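Local atomic coordinates of DNA topoisomerase 2-associated protein PAT1 (Saccharomyces cerevisiae, PDB entry 5LMG), a protein that activates mRNA decapping and represses translation in yeast, and has a C-terminal domain that directly binds the decapping enzyme Dcp2 and the exonuclease Xrn1. Residues L42-G47 with S90-P95; E53-V58 with I97-F102; L84-S89 with L122-K127; I128-S133 with I189-V194; Q136-S141 with S195-S200. The protein carries 2 engineered substitutions. All coordinates share one frame; numbering follows the deposited sequence.

Contact 1 (L42-G47 with S90-P95); sequences LNKSGG and SYDVNP
The Tyr-91 ring lays one face against the backbone carbonyl of Ser-45, whose O stands over the ring centre, 3.3 Å above the plane. This buried oxygen has no hydrogen-bond partner in the model. Gly-46 comes next with a positive phi of 126°; a CB there would jam against the carbonyl O of Ser-45 and press on Tyr-91 CE2. One backbone bond ties the loops together, Val-93 N to Lys-44 O at 2.9 Å. Both loops lead straight into helices of this largely alpha-helical domain: Gly-47 is the N-cap of helix 48-70, and Asn-94 that of helix 95-99, its OD1 taking the N-H of Phe-96. Ser-45 has OG between its backbone N and carbonyl carbon (chi1 62°), from where it donates to Leu-42 O at 2.7 Å; Gly-47 N reaches that oxygen from the opposite face. Meanwhile Ser-45 CB rests on Val-93 O at 3.1 Å. At the exposed rim the extended Lys-44 chain slants across Asp-92, CD to CB 3.8 Å, while Lys-44 NZ and Asp-92 OD1 stay 4.9 Å apart, too far for a salt bridge.

Contact 2 (E53-V58 with I97-F102); sequences ELIETV and ISMLSF
Met-99 is the tight centre of this contact, its thioether laid against three residues of helix 48-70. Its CG meets Ile-55 CG1 at 3.7 Å, the two chains sliding past each other in opposite directions. One atom further out, Met-99 SD touches Leu-54 CB at 3.8 Å and, more distantly, Val-58 CG2 at 4.2 Å. A bend at the last torsion (chi3 -80°) turns the Met-99 methyl aside, so that sulfur, with CG, carries the contact. All four of these side chains are buried, and no hydrogen bond crosses between the segments. The chain makes a sharp helix-to-helix corner here: helix 95-99 gives way to a type I turn from Met-99 to Phe-102, and Phe-102 occupies the N-cap position of helix 103-114, with helix 48-70 packed across the corner. Toward the turn the packing thins. Ile-55 reaches Phe-102 through its terminal methyl, CD1 to CD2 3.7 Å, the side chains crossing at about a right angle and the methyl meeting the partly exposed ring obliquely. The more exposed flank of helix 48-70 is polar and makes its own bonds: Thr-57 OG1 returns to Glu-53 O at 3.1 Å, above the carbonyl plane and on the opposite face from Thr-57 N, while Glu-56 forms a salt bridge with Lys-104 of helix 103-114.

Contact 3 (L84-S89 with L122-K127); sequences LHIDDS and LKILQK
Ile-86 holds its outer methyl at a chi2 of 107°, well away from a staggered position, and this swings CD1 onto the flank of Ile-124, 3.6 Å from its CG1. Ile-124 meets it with CG1 beside its own backbone N (chi1 -73°), the two side chains crossing at about a right angle; beyond, Ile-124 CD1 reaches Leu-84 CD1 at 4.3 Å. The other branch of Ile-86, CG2, lies 4.1 Å from Lys-123 CB. Lys-123 runs out extended and bends only at chi4 (-73°), which brings NZ to Asp-87 OD1 in a long salt bridge of 3.6 Å. Further along helix 118-130, Lys-127 folds back at chi2 and chi3 so that its CD covers Ile-86 O at 3.6 Å, an oxygen that also receives a weak hydrogen bond from Asn-94 ND2. The loop segment follows helix 78-82, whose Trp-81 packs on Ile-86, Lys-123 and Ile-124, so the isoleucine plugs the seam between that helix, the loop and helix 118-130. With an alanine at Ile-86, both methyl-bearing arms would be gone, and a gap would probably open beside Ile-124 and Trp-81, leaving the loop less firmly seated. The chemistry thus divides between a buried aliphatic core and a long ion pair at the more exposed edge, whose length suggests a modest contribution.

Contact 4 (I128-S133 with I189-V194); sequences IFNELS and IRNNNV
The last residues of helices 118-130 and 178-191 come together, with the CA atoms of Asn-130 and Asn-191 5.7 Å apart, and the chains stay close beyond, Ser-133 CA to Asn-192 CA 6.2 Å. Asn-192 has already left the helix for an extended backbone, and its side chain, with CG beside the backbone N (chi1 -58°), reaches across with both ends of the amide in use. ND2 donates to Phe-129 O at 3.0 Å, arriving almost head-on (C=O...N angle 177°), with the oxygen close to the amide plane of Asn-192. The same ND2 also serves Leu-188 O, so one amide nitrogen satisfies carbonyls from the last turns of both helices. The OD1 end accepts twice from Ser-133: OG gives a short bond of 2.7 Å, in the carbonyl plane and on a lone pair, and Ser-133 N adds a weak one at 3.0 Å. Together these bonds fix the rotation of the amide. Leu-132 CB lies against it, 3.8 Å from Asn-192 OD1. A water extends the network, donating to Ser-133 OG at 2.7 Å and accepting from Asn-193 N at 2.9 Å. Asn-191 brings its CB up to the backbone O of Asn-130, while its own ND2 turns back to Gln-187 O. Next to this polar junction, Phe-129 and Leu-132 pack on Leu-188 and on Leu-206 of helix 201-216. Asn-193 caps the next helix, 194-197, through Phe-196 N, and Val-194, which opens that helix, packs on helix 234-246.

Contact 5 (Q136-S141 with S195-S200); sequences QIIILS and SFLTTS
Hydroxyl bonds join the two segments first: Ser-200 OG donates to Ser-141 OG at 2.7 Å, and Ser-141 OG passes its own hydrogen on to Ile-137 O, also at 2.7 Å and tilted 17° from the carbonyl plane. Ser-141 can do both because OG stands between its backbone N and carbonyl carbon (chi1 60°), folded back along helix 136-141. Ser-200, N-cap of helix 201-216, takes the N-H of Gly-203 on the same OG. Backbone and water contacts add to this. Ser-200 CA points its hydrogen at Ser-141 O, C to O 3.4 Å, and a water donates to both Ser-141 O, at 3.0 Å, and Thr-199 O, at 2.8 Å, bridging the two carbonyl oxygens. The apolar part belongs to Ile-138. Its CG2 methyl slants onto Phe-196 CE2 at 3.7 Å and onto Leu-197 CD2 at 4.1 Å, while its CD1 lies 3.6 Å from Ser-200 OG. If Ser-141 were a valine, Ser-200 OG would lose its acceptor and would probably be left with a buried hydrogen unmatched. The bonds run in one direction, from Gly-203 N through two serines to Ile-137 O, so each buried hydroxyl both gives and accepts, and the start of helix 201-216 is linked to helix 136-141 by a polar relay beside the apolar patch of Ile-138.

The contacts form a connected network through the helical domain. Contacts 1 and 2, with centres about 11 Å apart, are joined by Ser-45 OG and Ser-98 OG at 2.7 Å. Asn-94 of contact 1 also donates from ND2 to His-85 O of contact 3 at 3.0 Å, and its backbone N to Glu-131 OE1 of contact 4 at 3.2 Å. Contacts 3 and 4 use successive turns of helix 118-130. Contacts 4 and 5, centres again about 11 Å apart, alternate along the chain, and Asn-192 and Ser-133 of contact 4 pack on Leu-197 of contact 5. A magnesium ion lies about 8 Å from the Lys-123 side chain of contact 3; a 1,2-ethanediol, probably from crystallisation, about 4 Å from that of Ser-141 in contact 5.

Contact 1 (L42-G47 with S90-P95)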
# COMPACT_ATOMS: atom_id res chain seq x y z
N LEU A 42 13.54 13.44 -14.34
CA LEU A 42 12.93 14.78 -14.29
C LEU A 42 12.96 15.48 -15.65
O LEU A 42 12.10 16.31 -15.93
CB LEU A 42 13.66 15.65 -13.25
CG LEU A 42 12.87 16.06 -12.01
CD1 LEU A 42 13.80 16.57 -10.93
CD2 LEU A 42 11.83 17.12 -12.34
N ASN A 43 13.97 15.15 -16.48
CA ASN A 43 14.15 15.71 -17.82
C ASN A 43 13.11 15.19 -18.81
O ASN A 43 12.81 15.87 -19.80
CB ASN A 43 15.58 15.48 -18.31
CG ASN A 43 16.63 16.04 -17.37
OD1 ASN A 43 16.96 15.44 -16.33
ND2 ASN A 43 17.14 17.22 -17.68
N LYS A 44 12.51 14.01 -18.51
CA LYS A 44 11.44 13.37 -19.29
C LYS A 44 10.09 14.09 -19.09
O LYS A 44 9.08 13.67 -19.67
CB LYS A 44 11.33 11.88 -18.92
CG LYS A 44 12.17 10.97 -19.81
CD LYS A 44 11.67 9.53 -19.77
CE LYS A 44 12.24 8.70 -20.90
NZ LYS A 44 11.53 7.40 -21.03
N SER A 45 10.07 15.18 -18.29
CA SER A 45 8.90 16.00 -17.98
C SER A 45 9.13 17.51 -18.16
O SER A 45 8.18 18.29 -18.03
CB SER A 45 8.40 15.70 -16.56
OG SER A 45 9.40 16.03 -15.61
N GLY A 46 10.37 17.90 -18.49
CA GLY A 46 10.73 19.29 -18.73
C GLY A 46 11.89 19.85 -17.91
O GLY A 46 12.30 20.99 -18.14
N GLY A 47 12.40 19.06 -16.97
CA GLY A 47 13.51 19.46 -16.11
C GLY A 47 13.09 19.93 -14.72
O GLY A 47 11.93 20.28 -14.50
N SER A 90 2.37 16.16 -23.87
CA SER A 90 3.56 16.73 -24.49
C SER A 90 4.90 16.10 -24.07
O SER A 90 5.87 16.19 -24.82
CB SER A 90 3.61 18.24 -24.25
OG SER A 90 2.44 18.88 -24.74
N TYR A 91 4.94 15.50 -22.87
CA TYR A 91 6.16 14.91 -22.30
C TYR A 91 6.05 13.39 -22.09
O TYR A 91 4.95 12.87 -21.93
CB TYR A 91 6.51 15.60 -20.97
CG TYR A 91 6.66 17.11 -21.07
CD1 TYR A 91 5.57 17.95 -20.85
CD2 TYR A 91 7.90 17.69 -21.33
CE1 TYR A 91 5.71 19.34 -20.92
CE2 TYR A 91 8.04 19.08 -21.39
CZ TYR A 91 6.95 19.90 -21.18
OH TYR A 91 7.09 21.27 -21.24
N ASP A 92 7.22 12.70 -22.05
CA ASP A 92 7.34 11.26 -21.81
C ASP A 92 6.76 10.87 -20.44
O ASP A 92 6.12 9.82 -20.32
CB ASP A 92 8.80 10.80 -21.94
CG ASP A 92 9.35 10.87 -23.36
OD1 ASP A 92 8.91 10.05 -24.20
OD2 ASP A 92 10.23 11.72 -23.62
N VAL A 93 6.97 11.73 -19.43
CA VAL A 93 6.44 11.61 -18.06
C VAL A 93 5.63 12.89 -17.82
O VAL A 93 6.16 14.00 -17.93
CB VAL A 93 7.55 11.39 -16.99
CG1 VAL A 93 6.97 11.42 -15.58
CG2 VAL A 93 8.31 10.09 -17.23
N ASN A 94 4.32 12.74 -17.54
CA ASN A 94 3.39 13.85 -17.31
C ASN A 94 3.89 14.84 -16.22
O ASN A 94 4.36 14.39 -15.17
CB ASN A 94 1.99 13.29 -16.98
CG ASN A 94 0.93 14.34 -16.77
OD1 ASN A 94 0.72 14.82 -15.66
ND2 ASN A 94 0.22 14.70 -17.83
N PRO A 95 3.83 16.18 -16.46
CA PRO A 95 4.33 17.14 -15.44
C PRO A 95 3.73 16.99 -14.03
O PRO A 95 4.42 17.27 -13.06
CB PRO A 95 4.02 18.51 -16.05
CG PRO A 95 3.97 18.25 -17.53
CD PRO A 95 3.34 16.89 -17.65

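Contact 2 (E53-V58 with I97-F102)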
# COMPACT_ATOMS: atom_id res chain seq x y z
N GLU A 53 8.96 25.42 -10.87
CA GLU A 53 8.21 26.61 -11.30
C GLU A 53 6.71 26.28 -11.32
O GLU A 53 5.91 27.10 -10.88
CB GLU A 53 8.68 27.10 -12.68
CG GLU A 53 8.10 28.44 -13.09
CD GLU A 53 8.21 28.79 -14.56
OE1 GLU A 53 7.75 27.99 -15.41
OE2 GLU A 53 8.72 29.90 -14.87
N LEU A 54 6.35 25.08 -11.83
CA LEU A 54 4.95 24.62 -11.88
C LEU A 54 4.35 24.52 -10.49
O LEU A 54 3.21 24.93 -10.30
CB LEU A 54 4.80 23.29 -12.64
CG LEU A 54 5.02 23.29 -14.16
CD1 LEU A 54 4.55 21.97 -14.76
CD2 LEU A 54 4.31 24.47 -14.86
N ILE A 55 5.12 23.99 -9.51
CA ILE A 55 4.71 23.84 -8.11
C ILE A 55 4.40 25.23 -7.51
O ILE A 55 3.34 25.39 -6.91
CB ILE A 55 5.74 23.01 -7.26
CG1 ILE A 55 5.80 21.55 -7.77
CG2 ILE A 55 5.38 23.03 -5.76
CD1 ILE A 55 7.01 20.72 -7.30
N GLU A 56 5.30 26.23 -7.75
CA GLU A 56 5.14 27.62 -7.27
C GLU A 56 3.86 28.24 -7.81
O GLU A 56 3.13 28.88 -7.05
CB GLU A 56 6.36 28.50 -7.62
CG GLU A 56 7.68 28.11 -6.95
CD GLU A 56 7.62 27.68 -5.50
OE1 GLU A 56 7.15 28.48 -4.65
OE2 GLU A 56 8.03 26.53 -5.20
N THR A 57 3.57 28.02 -9.11
CA THR A 57 2.35 28.46 -9.80
C THR A 57 1.12 27.80 -9.12
O THR A 57 0.17 28.51 -8.80
CB THR A 57 2.45 28.16 -11.31
OG1 THR A 57 3.55 28.89 -11.84
CG2 THR A 57 1.18 28.53 -12.07
N VAL A 58 1.17 26.48 -8.87
CA VAL A 58 0.09 25.73 -8.20
C VAL A 58 -0.22 26.34 -6.82
O VAL A 58 -1.40 26.57 -6.51
CB VAL A 58 0.34 24.19 -8.14
CG1 VAL A 58 -0.66 23.50 -7.21
CG2 VAL A 58 0.29 23.57 -9.54
N ILE A 97 2.88 14.07 -12.57
CA ILE A 97 3.60 12.91 -12.01
C ILE A 97 4.96 13.35 -11.46
O ILE A 97 5.31 12.95 -10.35
CB ILE A 97 3.69 11.73 -13.04
CG1 ILE A 97 2.29 11.15 -13.37
CG2 ILE A 97 4.68 10.62 -12.61
CD1 ILE A 97 1.55 10.36 -12.22
N SER A 98 5.68 14.21 -12.19
CA SER A 98 6.97 14.74 -11.73
C SER A 98 6.85 15.68 -10.53
O SER A 98 7.73 15.65 -9.67
CB SER A 98 7.72 15.41 -12.87
OG SER A 98 8.38 14.42 -13.64
N MET A 99 5.74 16.46 -10.44
CA MET A 99 5.46 17.37 -9.31
C MET A 99 5.35 16.58 -8.00
O MET A 99 5.70 17.10 -6.93
CB MET A 99 4.19 18.21 -9.57
CG MET A 99 4.45 19.40 -10.48
SD MET A 99 3.16 20.70 -10.46
CE MET A 99 1.95 19.97 -11.52
N LEU A 100 4.91 15.32 -8.10
CA LEU A 100 4.74 14.37 -7.00
C LEU A 100 6.09 13.82 -6.48
O LEU A 100 6.10 13.14 -5.46
CB LEU A 100 3.79 13.23 -7.43
CG LEU A 100 2.32 13.33 -7.01
CD1 LEU A 100 1.64 14.54 -7.60
CD2 LEU A 100 1.55 12.10 -7.46
N SER A 101 7.21 14.11 -7.18
CA SER A 101 8.58 13.75 -6.75
C SER A 101 9.04 14.69 -5.64
O SER A 101 10.02 14.37 -4.97
CB SER A 101 9.57 13.88 -7.91
OG SER A 101 9.40 12.88 -8.89
N PHE A 102 8.39 15.86 -5.48
CA PHE A 102 8.76 16.87 -4.49
C PHE A 102 7.76 16.92 -3.34
O PHE A 102 6.55 16.81 -3.57
CB PHE A 102 8.88 18.25 -5.16
CG PHE A 102 9.96 18.32 -6.21
CD1 PHE A 102 11.27 18.61 -5.87
CD2 PHE A 102 9.66 18.08 -7.55
CE1 PHE A 102 12.27 18.65 -6.85
CE2 PHE A 102 10.66 18.12 -8.53
CZ PHE A 102 11.96 18.41 -8.17

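Contact 3 (L84-S89 with L122-K127)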
# COMPACT_ATOMS: atom_id res chain seq x y z
N LEU A 84 -1.93 22.36 -13.34
CA LEU A 84 -1.58 20.98 -12.97
C LEU A 84 -1.06 20.10 -14.13
O LEU A 84 -0.38 19.10 -13.87
CB LEU A 84 -2.76 20.28 -12.26
CG LEU A 84 -3.21 20.78 -10.89
CD1 LEU A 84 -4.45 20.03 -10.45
CD2 LEU A 84 -2.13 20.60 -9.84
N HIS A 85 -1.40 20.46 -15.39
CA HIS A 85 -0.99 19.78 -16.63
C HIS A 85 -1.35 18.29 -16.69
O HIS A 85 -0.53 17.49 -17.15
CB HIS A 85 0.52 20.00 -16.89
CG HIS A 85 0.90 21.42 -17.16
ND1 HIS A 85 0.93 22.36 -16.15
CD2 HIS A 85 1.26 22.00 -18.32
CE1 HIS A 85 1.30 23.49 -16.73
NE2 HIS A 85 1.51 23.33 -18.04
N ILE A 86 -2.56 17.91 -16.23
CA ILE A 86 -3.00 16.51 -16.24
C ILE A 86 -3.30 16.03 -17.68
O ILE A 86 -2.87 14.93 -18.04
CB ILE A 86 -4.17 16.27 -15.23
CG1 ILE A 86 -3.61 15.88 -13.86
CG2 ILE A 86 -5.17 15.19 -15.70
CD1 ILE A 86 -3.74 16.90 -12.87
N ASP A 87 -3.99 16.86 -18.49
CA ASP A 87 -4.34 16.54 -19.88
C ASP A 87 -3.18 16.80 -20.87
O ASP A 87 -3.35 16.62 -22.09
CB ASP A 87 -5.64 17.26 -20.31
CG ASP A 87 -6.89 16.78 -19.59
OD1 ASP A 87 -7.12 15.55 -19.57
OD2 ASP A 87 -7.67 17.63 -19.11
N ASP A 88 -2.00 17.18 -20.35
CA ASP A 88 -0.79 17.45 -21.10
C ASP A 88 -0.06 16.13 -21.45
O ASP A 88 0.46 15.45 -20.56
CB ASP A 88 0.12 18.41 -20.30
CG ASP A 88 1.35 18.91 -21.03
OD1 ASP A 88 2.33 18.15 -21.11
OD2 ASP A 88 1.35 20.08 -21.46
N SER A 89 -0.05 15.77 -22.75
CA SER A 89 0.60 14.56 -23.27
C SER A 89 1.91 14.90 -24.01
O SER A 89 2.51 14.03 -24.65
CB SER A 89 -0.36 13.79 -24.18
OG SER A 89 -1.59 13.49 -23.54
N LEU A 122 -11.10 12.18 -10.51
CA LEU A 122 -11.01 10.87 -11.17
C LEU A 122 -9.88 10.89 -12.22
O LEU A 122 -9.11 9.93 -12.28
CB LEU A 122 -12.37 10.48 -11.79
CG LEU A 122 -12.68 9.00 -12.12
CD1 LEU A 122 -12.54 8.72 -13.58
CD2 LEU A 122 -11.91 8.00 -11.25
N LYS A 123 -9.72 12.01 -12.96
CA LYS A 123 -8.64 12.19 -13.95
C LYS A 123 -7.25 12.14 -13.30
O LYS A 123 -6.31 11.61 -13.90
CB LYS A 123 -8.82 13.50 -14.72
CG LYS A 123 -9.75 13.39 -15.92
CD LYS A 123 -9.88 14.73 -16.64
CE LYS A 123 -10.82 14.68 -17.81
NZ LYS A 123 -10.24 13.94 -18.97
N ILE A 124 -7.12 12.67 -12.07
CA ILE A 124 -5.88 12.65 -11.29
C ILE A 124 -5.53 11.20 -10.93
O ILE A 124 -4.40 10.77 -11.18
CB ILE A 124 -5.93 13.60 -10.06
CG1 ILE A 124 -5.82 15.08 -10.53
CG2 ILE A 124 -4.84 13.24 -9.02
CD1 ILE A 124 -5.96 16.16 -9.48
N LEU A 125 -6.51 10.44 -10.38
CA LEU A 125 -6.35 9.03 -10.00
C LEU A 125 -5.98 8.19 -11.24
O LEU A 125 -5.05 7.38 -11.16
CB LEU A 125 -7.64 8.48 -9.36
CG LEU A 125 -8.18 8.97 -7.99
CD1 LEU A 125 -8.45 7.80 -7.07
CD2 LEU A 125 -7.32 10.05 -7.33
N GLN A 126 -6.67 8.41 -12.38
CA GLN A 126 -6.41 7.74 -13.67
C GLN A 126 -4.96 7.98 -14.10
O GLN A 126 -4.28 7.03 -14.46
CB GLN A 126 -7.37 8.23 -14.77
CG GLN A 126 -8.79 7.67 -14.66
CD GLN A 126 -9.74 8.21 -15.71
OE1 GLN A 126 -9.78 9.41 -16.01
NE2 GLN A 126 -10.60 7.35 -16.21
N LYS A 127 -4.48 9.25 -14.01
CA LYS A 127 -3.10 9.63 -14.35
C LYS A 127 -2.09 8.87 -13.47
O LYS A 127 -1.17 8.26 -14.01
CB LYS A 127 -2.90 11.15 -14.20
CG LYS A 127 -1.60 11.69 -14.81
CD LYS A 127 -1.76 12.03 -16.28
CE LYS A 127 -1.11 11.03 -17.20
NZ LYS A 127 -1.52 11.24 -18.60

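Contact 4 (I128-S133 with I189-V194)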
# COMPACT_ATOMS: atom_id res chain seq x y z
N ILE A 128 -2.29 8.90 -12.13
CA ILE A 128 -1.44 8.23 -11.13
C ILE A 128 -1.31 6.72 -11.45
O ILE A 128 -0.19 6.23 -11.56
CB ILE A 128 -1.92 8.50 -9.67
CG1 ILE A 128 -1.74 9.99 -9.28
CG2 ILE A 128 -1.21 7.56 -8.66
CD1 ILE A 128 -2.40 10.41 -7.93
N PHE A 129 -2.45 6.02 -11.65
CA PHE A 129 -2.45 4.58 -11.95
C PHE A 129 -1.86 4.25 -13.34
O PHE A 129 -1.18 3.24 -13.47
CB PHE A 129 -3.84 3.96 -11.74
CG PHE A 129 -4.19 3.78 -10.28
CD1 PHE A 129 -3.57 2.80 -9.52
CD2 PHE A 129 -5.13 4.61 -9.67
CE1 PHE A 129 -3.88 2.66 -8.16
CE2 PHE A 129 -5.43 4.47 -8.32
CZ PHE A 129 -4.80 3.49 -7.57
N ASN A 130 -2.07 5.13 -14.34
CA ASN A 130 -1.56 4.96 -15.71
C ASN A 130 -0.03 5.07 -15.77
O ASN A 130 0.60 4.36 -16.56
CB ASN A 130 -2.20 6.00 -16.65
CG ASN A 130 -1.89 5.81 -18.11
OD1 ASN A 130 -2.35 4.86 -18.75
ND2 ASN A 130 -1.11 6.72 -18.68
N GLU A 131 0.56 5.96 -14.96
CA GLU A 131 2.00 6.22 -14.94
C GLU A 131 2.64 5.82 -13.59
O GLU A 131 3.68 6.36 -13.23
CB GLU A 131 2.26 7.72 -15.23
CG GLU A 131 1.72 8.21 -16.56
CD GLU A 131 2.79 8.60 -17.55
OE1 GLU A 131 3.02 9.82 -17.73
OE2 GLU A 131 3.41 7.69 -18.16
N LEU A 132 2.03 4.85 -12.87
CA LEU A 132 2.49 4.41 -11.55
C LEU A 132 3.95 3.94 -11.51
O LEU A 132 4.64 4.21 -10.53
CB LEU A 132 1.54 3.35 -10.95
CG LEU A 132 1.50 3.24 -9.42
CD1 LEU A 132 1.31 4.62 -8.75
CD2 LEU A 132 0.42 2.29 -8.96
N SER A 133 4.44 3.29 -12.59
CA SER A 133 5.83 2.82 -12.66
C SER A 133 6.83 3.97 -12.86
O SER A 133 8.01 3.80 -12.55
CB SER A 133 5.98 1.74 -13.72
OG SER A 133 5.23 0.59 -13.36
N ILE A 189 -3.23 -2.65 -14.24
CA ILE A 189 -2.83 -3.94 -14.83
C ILE A 189 -2.27 -3.80 -16.27
O ILE A 189 -1.29 -4.47 -16.61
CB ILE A 189 -4.05 -4.92 -14.73
CG1 ILE A 189 -4.42 -5.20 -13.26
CG2 ILE A 189 -3.80 -6.24 -15.46
CD1 ILE A 189 -5.95 -5.62 -13.05
N ARG A 190 -2.88 -2.92 -17.10
CA ARG A 190 -2.48 -2.74 -18.50
C ARG A 190 -1.24 -1.87 -18.74
O ARG A 190 -0.56 -2.06 -19.75
CB ARG A 190 -3.66 -2.20 -19.32
CG ARG A 190 -4.79 -3.18 -19.46
CD ARG A 190 -5.95 -2.57 -20.21
NE ARG A 190 -6.96 -3.58 -20.52
CZ ARG A 190 -8.22 -3.31 -20.84
NH1 ARG A 190 -8.64 -2.05 -20.88
NH2 ARG A 190 -9.07 -4.29 -21.12
N ASN A 191 -0.97 -0.91 -17.86
CA ASN A 191 0.12 0.05 -18.05
C ASN A 191 1.36 -0.19 -17.19
O ASN A 191 2.32 0.58 -17.27
CB ASN A 191 -0.40 1.47 -17.86
CG ASN A 191 -1.48 1.81 -18.87
OD1 ASN A 191 -1.21 2.06 -20.04
ND2 ASN A 191 -2.73 1.73 -18.44
N ASN A 192 1.34 -1.24 -16.36
CA ASN A 192 2.43 -1.53 -15.43
C ASN A 192 2.73 -3.01 -15.32
O ASN A 192 1.83 -3.84 -15.47
CB ASN A 192 2.05 -1.04 -14.02
CG ASN A 192 1.75 0.43 -13.93
OD1 ASN A 192 2.65 1.27 -13.87
ND2 ASN A 192 0.46 0.77 -13.92
N ASN A 193 3.99 -3.32 -14.94
CA ASN A 193 4.41 -4.65 -14.57
C ASN A 193 3.90 -4.70 -13.12
O ASN A 193 4.46 -4.03 -12.24
CB ASN A 193 5.95 -4.78 -14.61
CG ASN A 193 6.48 -6.14 -14.21
OD1 ASN A 193 6.15 -6.71 -13.16
ND2 ASN A 193 7.34 -6.69 -15.04
N VAL A 194 2.78 -5.42 -12.89
CA VAL A 194 2.10 -5.55 -11.60
C VAL A 194 3.03 -6.14 -10.53
O VAL A 194 3.08 -5.60 -9.42
CB VAL A 194 0.73 -6.29 -11.70
CG1 VAL A 194 -0.03 -6.25 -10.38
CG2 VAL A 194 -0.14 -5.70 -12.81
O HOH W 1 6.25 -1.45 -14.81

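Contact 5 (Q136-S141 with S195-S200)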
# COMPACT_ATOMS: atom_id res chain seq x y z
N GLN A 136 8.25 8.48 -8.97
CA GLN A 136 9.51 8.41 -8.22
C GLN A 136 9.38 7.71 -6.87
O GLN A 136 10.26 6.93 -6.51
CB GLN A 136 10.15 9.80 -8.07
CG GLN A 136 11.68 9.78 -8.06
CD GLN A 136 12.32 9.07 -9.25
OE1 GLN A 136 13.14 8.17 -9.09
NE2 GLN A 136 11.95 9.46 -10.47
N ILE A 137 8.24 7.92 -6.17
CA ILE A 137 7.96 7.31 -4.87
C ILE A 137 7.86 5.77 -4.94
O ILE A 137 8.19 5.11 -3.95
CB ILE A 137 6.73 7.95 -4.16
CG1 ILE A 137 6.94 7.98 -2.62
CG2 ILE A 137 5.38 7.33 -4.57
CD1 ILE A 137 8.01 8.97 -2.17
N ILE A 138 7.46 5.23 -6.10
CA ILE A 138 7.38 3.79 -6.34
C ILE A 138 8.80 3.25 -6.47
O ILE A 138 9.14 2.26 -5.82
CB ILE A 138 6.49 3.48 -7.59
CG1 ILE A 138 5.00 3.86 -7.33
CG2 ILE A 138 6.67 2.04 -8.09
CD1 ILE A 138 4.18 2.98 -6.29
N ILE A 139 9.65 3.93 -7.26
CA ILE A 139 11.05 3.56 -7.46
C ILE A 139 11.81 3.61 -6.12
O ILE A 139 12.54 2.67 -5.81
CB ILE A 139 11.69 4.39 -8.62
CG1 ILE A 139 11.01 4.04 -9.97
CG2 ILE A 139 13.22 4.17 -8.73
CD1 ILE A 139 10.89 5.18 -10.96
N LEU A 140 11.55 4.63 -5.28
CA LEU A 140 12.17 4.78 -3.96
C LEU A 140 11.73 3.75 -2.94
O LEU A 140 12.52 3.40 -2.07
CB LEU A 140 11.94 6.20 -3.39
CG LEU A 140 12.69 7.34 -4.08
CD1 LEU A 140 12.32 8.69 -3.45
CD2 LEU A 140 14.22 7.11 -4.06
N SER A 141 10.46 3.34 -2.98
CA SER A 141 9.89 2.38 -2.03
C SER A 141 10.01 0.91 -2.49
O SER A 141 9.58 0.01 -1.75
CB SER A 141 8.45 2.74 -1.69
OG SER A 141 7.65 2.73 -2.86
N SER A 195 3.81 -7.18 -10.87
CA SER A 195 4.76 -7.79 -9.93
C SER A 195 5.80 -6.77 -9.42
O SER A 195 6.12 -6.78 -8.23
CB SER A 195 5.45 -9.00 -10.55
OG SER A 195 6.37 -9.56 -9.63
N PHE A 196 6.31 -5.86 -10.30
CA PHE A 196 7.21 -4.80 -9.87
C PHE A 196 6.51 -3.89 -8.84
O PHE A 196 7.11 -3.59 -7.82
CB PHE A 196 7.78 -3.96 -11.05
CG PHE A 196 8.53 -2.72 -10.57
CD1 PHE A 196 9.76 -2.83 -9.94
CD2 PHE A 196 7.96 -1.46 -10.71
CE1 PHE A 196 10.43 -1.69 -9.46
CE2 PHE A 196 8.63 -0.31 -10.24
CZ PHE A 196 9.86 -0.44 -9.62
N LEU A 197 5.23 -3.51 -9.09
CA LEU A 197 4.44 -2.65 -8.18
C LEU A 197 4.31 -3.25 -6.77
O LEU A 197 4.32 -2.50 -5.78
CB LEU A 197 3.05 -2.32 -8.75
CG LEU A 197 2.97 -1.47 -10.03
CD1 LEU A 197 1.52 -1.14 -10.35
CD2 LEU A 197 3.81 -0.17 -9.93
N THR A 198 4.23 -4.59 -6.68
CA THR A 198 4.12 -5.31 -5.41
C THR A 198 5.44 -5.37 -4.60
O THR A 198 5.40 -5.77 -3.44
CB THR A 198 3.52 -6.70 -5.61
OG1 THR A 198 4.47 -7.54 -6.26
CG2 THR A 198 2.16 -6.67 -6.33
N THR A 199 6.59 -4.99 -5.21
CA THR A 199 7.89 -4.93 -4.51
C THR A 199 8.01 -3.57 -3.76
O THR A 199 8.96 -3.34 -3.00
CB THR A 199 9.09 -5.18 -5.45
OG1 THR A 199 9.28 -4.06 -6.31
CG2 THR A 199 9.00 -6.50 -6.23
N SER A 200 7.03 -2.68 -3.99
CA SER A 200 6.94 -1.36 -3.38
C SER A 200 5.83 -1.30 -2.34
O SER A 200 4.71 -1.75 -2.61
CB SER A 200 6.73 -0.30 -4.47
OG SER A 200 6.04 0.86 -4.03
O HOH W 2 9.75 -2.69 -0.43